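Local coordinates for putative sugar binding protein (PDB 6GT9), which binds galactose in the cleft between its two lobes and probably works in a three-component sensing system for galactan utilization, at residues T160-L163 and T164-H167; R144-A147 and E148-G152; Y44-L47 and V48-G51; A201-A204 and Y205-L208; I73-H76 and L77-L80. All blocks are in the same frame, centred on the assembly; numbering follows the deposited sequence. Where two conformers were deposited one is given.

How the interactions relate
Interactions 1 and 3 face the same galactose from opposite lobes, interaction 1 through a loop and helix start held by a serine hydroxyl, interaction 3 through aromatic rings on helix 43-59. The other three, on helices 135-149, 197-210 and 73-85, do not touch galactose. Each helix has a buried side on its sheet, with apolar contacts such as Val48, Ala204 and Leu80, and a more exposed side, which carries the salt bridges of interactions 3 and 5; in interaction 5 the inner side also holds a buried histidine. Interaction 2 ends its helix with a Schellman motif, and interaction 4 is mostly backbone bonding. Interactions 1 and 5 also meet, Thr164 in its given conformer against Ile73.

Interaction 1: T160-L163 and T164-H167; sequences TGSL and TAAH. With GAL (beta-D-galactopyranose), chain E.
The turn in which Ser162 holds Ala165 starts at Thr160, the last residue of strand 154-160, whose hydroxyl is hydrogen-bonded to Thr220. Gly161 follows, its N bonded to the side chain of Gln168, and brings the chain round to Ser162. There OG stands between the backbone N and the carbonyl carbon (chi1 63°), which turns it toward the amide of Ala165. It accepts the N-H of Ala165 at 3.2 Å from Ala165 N to Ser162 OG, with an N-H...O angle of 149°. Ala165 is the N-cap position of the coming helix, and its CB lies just as close, 3.2 Å from Ser162 OG. A water 2.8 Å from Ser162 OG also bridges to Thr164 OG1 in the given conformer of Thr164, a link that is doubtful because that residue has two. Leu163 turns its side chain outward, while its backbone N is bonded to Glu192. Past the cap, His167 meets galactose edge-on: NE2 donates to the sugar O3 at 3.2 Å and, weakly, to O4. The loop thus joins strand 154-160 to helix 166-179 at the cleft of this periplasmic binding protein fold, with His167 reaching over to Glu38, Gln94 and Asp119 on loops of the other lobe.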
# COMPACT_ATOMS: atom_id res chain seq x y z
N THR A 160 6.68 1.00 -9.35
CA THR A 160 6.14 1.58 -8.13
C THR A 160 4.79 2.21 -8.44
O THR A 160 4.52 2.61 -9.58
CB THR A 160 7.13 2.60 -7.52
OG1 THR A 160 6.70 2.99 -6.21
CG2 THR A 160 7.27 3.84 -8.39
N GLY A 161 3.92 2.26 -7.44
CA GLY A 161 2.58 2.82 -7.66
C GLY A 161 2.61 4.25 -8.16
O GLY A 161 1.85 4.62 -9.06
N SER A 162 3.48 5.08 -7.58
CA SER A 162 3.68 6.45 -8.01
C SER A 162 4.94 6.97 -7.34
O SER A 162 5.37 6.44 -6.31
CB SER A 162 2.48 7.35 -7.68
OG SER A 162 2.27 7.45 -6.28
N LEU A 163 5.52 8.02 -7.91
CA LEU A 163 6.73 8.63 -7.36
C LEU A 163 6.44 9.64 -6.26
O LEU A 163 7.38 10.09 -5.60
CB LEU A 163 7.53 9.31 -8.47
CG LEU A 163 8.03 8.36 -9.55
CD1 LEU A 163 8.64 9.14 -10.70
CD2 LEU A 163 9.02 7.38 -8.95
N THR A 164 5.18 10.01 -6.06
CA THR A 164 4.79 11.02 -5.09
C THR A 164 4.17 10.44 -3.82
O THR A 164 4.29 11.05 -2.76
CB THR A 164 3.79 12.00 -5.73
OG1 THR A 164 2.60 11.29 -6.11
CG2 THR A 164 4.38 12.64 -6.96
N ALA A 165 3.52 9.28 -3.91
CA ALA A 165 2.87 8.70 -2.73
C ALA A 165 3.90 8.27 -1.70
O ALA A 165 4.90 7.61 -2.01
CB ALA A 165 2.00 7.51 -3.11
N ALA A 166 3.62 8.61 -0.44
CA ALA A 166 4.59 8.46 0.63
C ALA A 166 4.94 7.00 0.88
O ALA A 166 6.11 6.68 1.12
CB ALA A 166 4.06 9.13 1.90
N HIS A 167 3.96 6.09 0.85
CA HIS A 167 4.27 4.69 1.14
C HIS A 167 5.09 4.07 0.01
O HIS A 167 5.97 3.23 0.27
CB HIS A 167 3.01 3.87 1.40
CG HIS A 167 2.01 3.85 0.28
ND1 HIS A 167 1.81 4.91 -0.58
CD2 HIS A 167 1.07 2.93 -0.05
CE1 HIS A 167 0.82 4.63 -1.42
NE2 HIS A 167 0.35 3.43 -1.11
C1 GAL E . -0.75 -1.72 -1.74
C2 GAL E . -0.82 -0.41 -0.98
C3 GAL E . -2.18 0.28 -1.17
C4 GAL E . -2.47 0.48 -2.64
C5 GAL E . -2.31 -0.83 -3.40
C6 GAL E . -2.41 -0.65 -4.92
O1 GAL E . 0.52 -2.31 -1.56
O2 GAL E . -0.63 -0.62 0.43
O3 GAL E . -2.14 1.56 -0.61
O4 GAL E . -1.58 1.46 -3.20
O5 GAL E . -1.01 -1.49 -3.14
O6 GAL E . -2.63 -1.89 -5.55
O HOH W 1 0.33 9.38 -5.80

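Interaction 2: R144-A147 and E148-G152; sequences RALA and EDTKG
The peptide plane that ends in Leu146 O is met on both faces by one residue, Thr150, whose OG1 and N come from opposite sides. The hydroxyl donates at 2.7 Å from Thr150 OG1 to Leu146 O, tilted 30° from the carbonyl plane, and the amide at 3.0 Å from Thr150 N. Standing between its own N and carbonyl carbon (chi1 70°), OG1 is turned back toward the last turn of the helix. The second flat group is the carboxylate of Asp149: Ala145 O lies over its face, 3.2 Å from Asp149 CG, while the same oxygen takes the N-H of Asp149. The carboxylate oxygens turn toward the sheet, OD1 in a salt bridge with Arg301 and OD2 hydrogen-bonded to the hydroxyl of Tyr242.

Beyond Thr150 the helix closes in a Schellman motif. Lys151, at positive phi, is the C-prime residue; Gly152 N donates to Ala147 O at 2.9 Å, in the carbonyl plane and on a lone pair, and Lys151 N donates to Glu148 O at 3.2 Å. Ala145 and Leu146 pack this end of helix 135-149 on Ile244 of strand 242-246. Chemically, the last carbonyls keep donors where the regular pattern runs out, and Arg301 probably offsets the cost of a carboxylate set beside the negative end of a helix.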
# COMPACT_ATOMS: atom_id res chain seq x y z
N ARG A 144 16.52 -6.90 1.34
CA ARG A 144 17.24 -8.04 1.91
C ARG A 144 16.88 -9.33 1.18
O ARG A 144 17.76 -10.13 0.84
CB ARG A 144 16.92 -8.18 3.39
CG ARG A 144 17.62 -7.16 4.29
CD ARG A 144 19.07 -7.56 4.52
NE ARG A 144 19.70 -6.73 5.56
CZ ARG A 144 20.50 -5.71 5.29
NH1 ARG A 144 20.79 -5.41 4.02
NH2 ARG A 144 21.04 -5.00 6.27
N ALA A 145 15.59 -9.53 0.91
CA ALA A 145 15.14 -10.77 0.29
C ALA A 145 15.72 -10.93 -1.11
O ALA A 145 16.20 -12.01 -1.47
CB ALA A 145 13.61 -10.79 0.24
N LEU A 146 15.65 -9.87 -1.93
CA LEU A 146 16.19 -9.97 -3.28
C LEU A 146 17.69 -10.24 -3.25
O LEU A 146 18.20 -11.03 -4.06
CB LEU A 146 15.87 -8.69 -4.06
CG LEU A 146 16.34 -8.59 -5.52
CD1 LEU A 146 15.34 -7.78 -6.36
CD2 LEU A 146 17.74 -7.99 -5.64
N ALA A 147 18.41 -9.61 -2.33
CA ALA A 147 19.85 -9.82 -2.22
C ALA A 147 20.17 -11.25 -1.80
O ALA A 147 21.14 -11.84 -2.30
CB ALA A 147 20.46 -8.82 -1.23
N GLU A 148 19.38 -11.81 -0.89
CA GLU A 148 19.57 -13.20 -0.49
C GLU A 148 19.29 -14.16 -1.64
O GLU A 148 20.11 -15.04 -1.93
CB GLU A 148 18.66 -13.54 0.70
CG GLU A 148 19.14 -13.02 2.05
CD GLU A 148 18.37 -13.65 3.21
OE1 GLU A 148 17.64 -12.91 3.92
OE2 GLU A 148 18.48 -14.88 3.40
N ASP A 149 18.13 -14.03 -2.28
CA ASP A 149 17.73 -14.99 -3.30
C ASP A 149 18.61 -14.91 -4.55
O ASP A 149 18.79 -15.92 -5.23
CB ASP A 149 16.27 -14.77 -3.69
CG ASP A 149 15.32 -14.89 -2.51
OD1 ASP A 149 15.74 -15.36 -1.43
OD2 ASP A 149 14.13 -14.51 -2.65
N THR A 150 19.15 -13.74 -4.86
CA THR A 150 20.04 -13.60 -6.02
C THR A 150 21.52 -13.62 -5.63
O THR A 150 22.36 -13.36 -6.49
CB THR A 150 19.74 -12.31 -6.77
OG1 THR A 150 20.15 -11.20 -5.96
CG2 THR A 150 18.25 -12.22 -7.10
N LYS A 151 21.83 -13.88 -4.36
CA LYS A 151 23.21 -13.93 -3.87
C LYS A 151 23.99 -12.67 -4.24
O LYS A 151 25.17 -12.73 -4.58
CB LYS A 151 23.91 -15.19 -4.36
CG LYS A 151 23.44 -16.46 -3.67
CD LYS A 151 24.46 -17.59 -3.82
CE LYS A 151 24.57 -18.41 -2.54
NZ LYS A 151 25.98 -18.76 -2.16
N GLY A 152 23.31 -11.53 -4.21
CA GLY A 152 23.96 -10.25 -4.40
C GLY A 152 24.22 -9.85 -5.83
O GLY A 152 24.97 -8.89 -6.06

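Interaction 3: Y44-L47 and V48-G51; sequences YWRL and VEKG. With GAL (beta-D-galactopyranose), chain E.
Tyr44 and Trp45 meet galactose directly, and Val48, one turn on, packs behind both. The Tyr44 ring lies under the sugar with C1 over its centre, 3.9 Å above the plane; CG anti to the backbone N (chi1 169°) sends the ring off the helix start into the pocket. Trp45 brings its indole nitrogen to the sugar, 3.2 Å from NE1 to galactose O3. Of the Val48 methyls, CG2 reaches Tyr44 CE1 at 3.8 Å and also sits over a face of the indole, on the side where Tyr44 CD1 lies; CG1 rests 3.8 Å from Trp45 CZ3.

This is the beginning of helix 43-59 in the beta-alpha-beta unit of strands 32-36 and 62-65, with its N-terminal turn at the sugar-binding cleft. Asn42 OD1 takes the amide of Trp45, and Tyr44 OH has a weak bond to Asp119, which is itself hydrogen-bonded to galactose.

Farther out, Arg46 and Glu49 run side by side. Arg46 NH1 donates to Glu49 OE2 on its syn side at 3.0 Å, nearly straight at 162°, with the two flat groups 23° apart. Asp41 takes Arg46 NE, and Lys53 pairs with Glu49 OE1. A water links Arg46 O to Lys50 NZ, 2.6 Å from that nitrogen.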
# COMPACT_ATOMS: atom_id res chain seq x y z
N TYR A 44 -6.97 -4.31 -3.25
CA TYR A 44 -6.39 -4.27 -1.91
C TYR A 44 -7.25 -3.40 -0.98
O TYR A 44 -7.54 -3.79 0.16
CB TYR A 44 -4.95 -3.76 -2.00
CG TYR A 44 -4.28 -3.41 -0.67
CD1 TYR A 44 -4.48 -2.17 -0.08
CD2 TYR A 44 -3.43 -4.31 -0.02
CE1 TYR A 44 -3.89 -1.84 1.13
CE2 TYR A 44 -2.82 -3.99 1.18
CZ TYR A 44 -3.06 -2.75 1.75
OH TYR A 44 -2.47 -2.39 2.95
N TRP A 45 -7.68 -2.24 -1.47
CA TRP A 45 -8.49 -1.34 -0.64
C TRP A 45 -9.87 -1.91 -0.34
O TRP A 45 -10.46 -1.58 0.70
CB TRP A 45 -8.58 0.03 -1.32
CG TRP A 45 -7.40 0.81 -0.91
CD1 TRP A 45 -6.26 1.00 -1.62
CD2 TRP A 45 -7.18 1.39 0.37
NE1 TRP A 45 -5.35 1.72 -0.88
CE2 TRP A 45 -5.89 1.96 0.35
CE3 TRP A 45 -7.97 1.52 1.51
CZ2 TRP A 45 -5.36 2.64 1.45
CZ3 TRP A 45 -7.45 2.21 2.60
CH2 TRP A 45 -6.15 2.76 2.55
N ARG A 46 -10.40 -2.79 -1.20
CA ARG A 46 -11.65 -3.45 -0.85
C ARG A 46 -11.45 -4.44 0.30
O ARG A 46 -12.38 -4.69 1.08
CB ARG A 46 -12.24 -4.15 -2.08
CG ARG A 46 -12.85 -3.21 -3.12
CD ARG A 46 -14.17 -2.57 -2.66
NE ARG A 46 -14.85 -1.88 -3.76
CZ ARG A 46 -15.91 -1.09 -3.61
NH1 ARG A 46 -16.42 -0.85 -2.41
NH2 ARG A 46 -16.47 -0.51 -4.68
N LEU A 47 -10.25 -5.01 0.43
CA LEU A 47 -9.95 -5.83 1.60
C LEU A 47 -9.89 -4.99 2.86
O LEU A 47 -10.38 -5.40 3.91
CB LEU A 47 -8.62 -6.57 1.41
CG LEU A 47 -8.63 -7.81 0.53
CD1 LEU A 47 -7.23 -8.47 0.54
CD2 LEU A 47 -9.69 -8.79 0.99
N VAL A 48 -9.26 -3.81 2.78
CA VAL A 48 -9.25 -2.90 3.92
C VAL A 48 -10.67 -2.55 4.32
O VAL A 48 -11.00 -2.53 5.51
CB VAL A 48 -8.43 -1.64 3.61
CG1 VAL A 48 -8.48 -0.70 4.77
CG2 VAL A 48 -6.99 -1.99 3.25
N GLU A 49 -11.53 -2.31 3.33
CA GLU A 49 -12.93 -1.96 3.62
C GLU A 49 -13.65 -3.11 4.30
O GLU A 49 -14.51 -2.89 5.16
CB GLU A 49 -13.67 -1.57 2.34
CG GLU A 49 -15.14 -1.20 2.58
CD GLU A 49 -15.97 -1.15 1.32
OE1 GLU A 49 -17.09 -0.59 1.37
OE2 GLU A 49 -15.51 -1.66 0.28
N LYS A 50 -13.32 -4.36 3.93
CA LYS A 50 -13.91 -5.51 4.61
C LYS A 50 -13.59 -5.50 6.09
O LYS A 50 -14.46 -5.74 6.93
CB LYS A 50 -13.44 -6.81 3.95
CG LYS A 50 -14.39 -7.29 2.87
CD LYS A 50 -13.88 -8.52 2.12
CE LYS A 50 -14.82 -8.86 0.94
NZ LYS A 50 -15.01 -7.73 -0.04
N GLY A 51 -12.33 -5.22 6.44
CA GLY A 51 -11.97 -5.13 7.85
C GLY A 51 -12.68 -3.98 8.56
O GLY A 51 -13.25 -4.16 9.64
C1 GAL E . -0.75 -1.72 -1.74
C2 GAL E . -0.82 -0.41 -0.98
C3 GAL E . -2.18 0.28 -1.17
C4 GAL E . -2.47 0.48 -2.64
C5 GAL E . -2.31 -0.83 -3.40
C6 GAL E . -2.41 -0.65 -4.92
O1 GAL E . 0.52 -2.31 -1.56
O2 GAL E . -0.63 -0.62 0.43
O3 GAL E . -2.14 1.56 -0.61
O4 GAL E . -1.58 1.46 -3.20
O5 GAL E . -1.01 -1.49 -3.14
O6 GAL E . -2.63 -1.89 -5.55
O HOH W 2 -15.06 -5.17 0.55

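Interaction 4: A201-A204 and Y205-L208; sequences AEKA and YTIL
Thr206 reaches back to the carbonyls of Glu202 and Lys203, one turn earlier on helix 197-210, the helix of a beta-alpha-beta crossover from strand 185-192 over strand 154-160 to strand 216-219. Its CB starts 3.8 Å from Glu202 O, the oxygen that accepts the Thr206 amide. From there the side chain forks. The methyl branch, CG2, comes to 3.4 Å from Glu202 O. The hydroxyl branch, set between the backbone N and the carbonyl carbon (chi1 63°), curls back against the helix and donates to Lys203 O, 3.0 Å from OG1. It approaches that oxygen from well to the side, at a C=O...donor angle of 111°, and tilted from the carbonyl plane. Thr206 OG1 also lies 3.4 Å from Glu202 O. Lys203 O is gripped twice, since Ile207 N also donates to it at 2.9 Å, from nearer the line of the C=O bond, at 159°.

The same oxygen is hemmed in by carbon as well: Ile207 CG1 lies 3.1 Å from Lys203 O. Ile207 then continues toward the sheet, touching Ala157 of strand 154-160 and Glu191 of strand 185-192, while Ala204 rests on Ile159. The neighbouring helix 224-235 closes the next side, with Val231 against Ala201, Ala204 and Leu208. Lys203 NZ, by contrast, has a weak hydrogen bond to Glu192 O. At the end of the segment Leu208 N bonds to Ala204 O, and Leu208 CG stands 3.2 Å from that same carbonyl oxygen.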
# COMPACT_ATOMS: atom_id res chain seq x y z
N ALA A 201 2.08 -3.80 -16.48
CA ALA A 201 2.50 -4.63 -17.61
C ALA A 201 3.11 -3.79 -18.74
O ALA A 201 4.15 -4.16 -19.30
CB ALA A 201 1.31 -5.43 -18.15
N GLU A 202 2.47 -2.67 -19.09
CA GLU A 202 3.02 -1.81 -20.13
C GLU A 202 4.42 -1.34 -19.77
O GLU A 202 5.34 -1.40 -20.60
CB GLU A 202 2.09 -0.60 -20.37
CG GLU A 202 0.78 -0.97 -21.06
CD GLU A 202 -0.24 0.18 -21.11
OE1 GLU A 202 -1.22 0.05 -21.88
OE2 GLU A 202 -0.06 1.20 -20.41
N LYS A 203 4.60 -0.90 -18.53
CA LYS A 203 5.92 -0.44 -18.09
C LYS A 203 6.94 -1.57 -18.12
O LYS A 203 8.09 -1.37 -18.53
CB LYS A 203 5.82 0.18 -16.70
CG LYS A 203 5.03 1.49 -16.67
CD LYS A 203 5.62 2.50 -17.65
CE LYS A 203 5.05 3.89 -17.44
NZ LYS A 203 3.58 3.82 -17.41
N ALA A 204 6.55 -2.77 -17.68
CA ALA A 204 7.47 -3.90 -17.71
C ALA A 204 7.96 -4.17 -19.12
O ALA A 204 9.16 -4.40 -19.33
CB ALA A 204 6.81 -5.15 -17.15
N TYR A 205 7.05 -4.13 -20.09
CA TYR A 205 7.41 -4.40 -21.48
C TYR A 205 8.40 -3.37 -22.00
O TYR A 205 9.45 -3.73 -22.55
CB TYR A 205 6.14 -4.45 -22.33
CG TYR A 205 6.38 -4.66 -23.80
CD1 TYR A 205 6.51 -5.94 -24.33
CD2 TYR A 205 6.46 -3.57 -24.67
CE1 TYR A 205 6.72 -6.13 -25.68
CE2 TYR A 205 6.67 -3.75 -26.02
CZ TYR A 205 6.80 -5.03 -26.52
OH TYR A 205 7.02 -5.21 -27.87
N THR A 206 8.10 -2.08 -21.82
CA THR A 206 9.02 -1.05 -22.30
C THR A 206 10.36 -1.09 -21.57
O THR A 206 11.40 -0.78 -22.16
CB THR A 206 8.38 0.34 -22.16
OG1 THR A 206 8.12 0.62 -20.78
CG2 THR A 206 7.07 0.40 -22.91
N ILE A 207 10.37 -1.48 -20.28
CA ILE A 207 11.64 -1.64 -19.57
C ILE A 207 12.48 -2.72 -20.23
O ILE A 207 13.69 -2.55 -20.44
CB ILE A 207 11.39 -1.96 -18.08
CG1 ILE A 207 10.90 -0.74 -17.32
CG2 ILE A 207 12.68 -2.47 -17.43
CD1 ILE A 207 10.55 -1.03 -15.86
N LEU A 208 11.86 -3.86 -20.57
CA LEU A 208 12.61 -4.95 -21.16
C LEU A 208 13.12 -4.59 -22.55
O LEU A 208 14.19 -5.08 -22.95
CB LEU A 208 11.76 -6.22 -21.19
CG LEU A 208 11.38 -6.67 -19.76
CD1 LEU A 208 10.41 -7.85 -19.76
CD2 LEU A 208 12.64 -6.98 -18.97

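Interaction 5: I73-H76 and L77-L80; sequences IDEH and LRIL
Glu75 and Arg78 lie side by side and point the same way on the outer face of helix 73-85, the helix of a beta-alpha-beta crossover from strand 62-65 over strand 32-36 to strand 90-93. Three residues apart, they meet side-on through two bonds. Arg78 NE donates to Glu75 OE1 at 3.0 Å, almost straight at 173°, and Arg78 NH2 to Glu75 OE2 at 2.7 Å. Both oxygens lie close to the guanidinium plane, but the carboxylate is turned 41° from it: OE1 is met from above its plane, OE2 on the syn side. Each chain folds to make this possible, Glu75 at chi2 and Arg78 at chi3, and the double grip limits how far the two planes can rotate against each other.

The other pairs meet mainly through carbon. Ile73 and Leu77 run alongside each other, CG2 of Ile73 4.1 Å from CD1 of Leu77, with Leu77 against Glu100 and Phe101 of helix 98-110. His76 and Leu80 cross obliquely, CD2 of the imidazole 4.1 Å from Leu80 CD1. The buried His76 ring bonds through NE2 to Thr93 OG1 and meets Phe101 edge-to-face, while Leu80 packs on Val36 and Ile91. Between the two faces Ile79 joins salt bridge to core: it touches Val36 of strand 32-36, and its CD1 lies 3.8 Å from Glu75 OE2.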
# COMPACT_ATOMS: atom_id res chain seq x y z
N ILE A 73 -4.56 12.76 -6.40
CA ILE A 73 -4.33 13.51 -5.17
C ILE A 73 -5.42 14.55 -4.95
O ILE A 73 -6.02 14.63 -3.87
CB ILE A 73 -2.93 14.15 -5.19
CG1 ILE A 73 -1.87 13.06 -5.01
CG2 ILE A 73 -2.83 15.23 -4.13
CD1 ILE A 73 -0.48 13.45 -5.49
N ASP A 74 -5.70 15.38 -5.97
CA ASP A 74 -6.69 16.44 -5.79
C ASP A 74 -8.07 15.88 -5.49
O ASP A 74 -8.78 16.40 -4.62
CB ASP A 74 -6.75 17.33 -7.04
CG ASP A 74 -5.50 18.18 -7.20
OD1 ASP A 74 -4.82 18.43 -6.18
OD2 ASP A 74 -5.20 18.59 -8.35
N GLU A 75 -8.48 14.83 -6.20
CA GLU A 75 -9.79 14.24 -5.92
C GLU A 75 -9.84 13.66 -4.50
O GLU A 75 -10.84 13.81 -3.79
CB GLU A 75 -10.10 13.17 -6.97
CG GLU A 75 -11.40 12.41 -6.76
CD GLU A 75 -12.65 13.27 -6.92
OE1 GLU A 75 -12.55 14.46 -7.32
OE2 GLU A 75 -13.74 12.73 -6.65
N HIS A 76 -8.76 13.01 -4.09
CA HIS A 76 -8.63 12.49 -2.74
C HIS A 76 -8.80 13.59 -1.71
O HIS A 76 -9.54 13.44 -0.73
CB HIS A 76 -7.26 11.81 -2.61
CG HIS A 76 -7.15 10.82 -1.49
ND1 HIS A 76 -6.38 9.67 -1.60
CD2 HIS A 76 -7.66 10.81 -0.24
CE1 HIS A 76 -6.45 8.99 -0.47
NE2 HIS A 76 -7.22 9.66 0.38
N LEU A 77 -8.13 14.71 -1.91
CA LEU A 77 -8.25 15.80 -1.01
C LEU A 77 -9.63 16.44 -1.03
O LEU A 77 -10.06 16.95 -0.06
CB LEU A 77 -7.21 16.85 -1.26
CG LEU A 77 -5.78 16.42 -1.08
CD1 LEU A 77 -4.88 17.54 -1.50
CD2 LEU A 77 -5.49 15.98 0.34
N ARG A 78 -10.31 16.41 -2.14
CA ARG A 78 -11.65 17.00 -2.21
C ARG A 78 -12.64 16.17 -1.40
O ARG A 78 -13.54 16.72 -0.74
CB ARG A 78 -12.10 17.12 -3.67
CG ARG A 78 -13.47 17.74 -3.87
CD ARG A 78 -13.94 17.57 -5.33
NE ARG A 78 -14.28 16.18 -5.61
CZ ARG A 78 -15.39 15.59 -5.18
NH1 ARG A 78 -16.29 16.27 -4.47
NH2 ARG A 78 -15.62 14.31 -5.47
N ILE A 79 -12.49 14.84 -1.44
CA ILE A 79 -13.36 13.95 -0.69
C ILE A 79 -13.14 14.10 0.81
O ILE A 79 -14.10 14.08 1.59
CB ILE A 79 -13.14 12.50 -1.16
CG1 ILE A 79 -13.65 12.34 -2.60
CG2 ILE A 79 -13.80 11.52 -0.20
CD1 ILE A 79 -13.26 11.04 -3.23
N LEU A 80 -11.89 14.29 1.22
CA LEU A 80 -11.61 14.54 2.64
C LEU A 80 -12.31 15.80 3.12
O LEU A 80 -12.95 15.80 4.18
CB LEU A 80 -10.11 14.66 2.88
CG LEU A 80 -9.35 13.34 2.70
CD1 LEU A 80 -7.86 13.54 2.87
CD2 LEU A 80 -9.89 12.33 3.69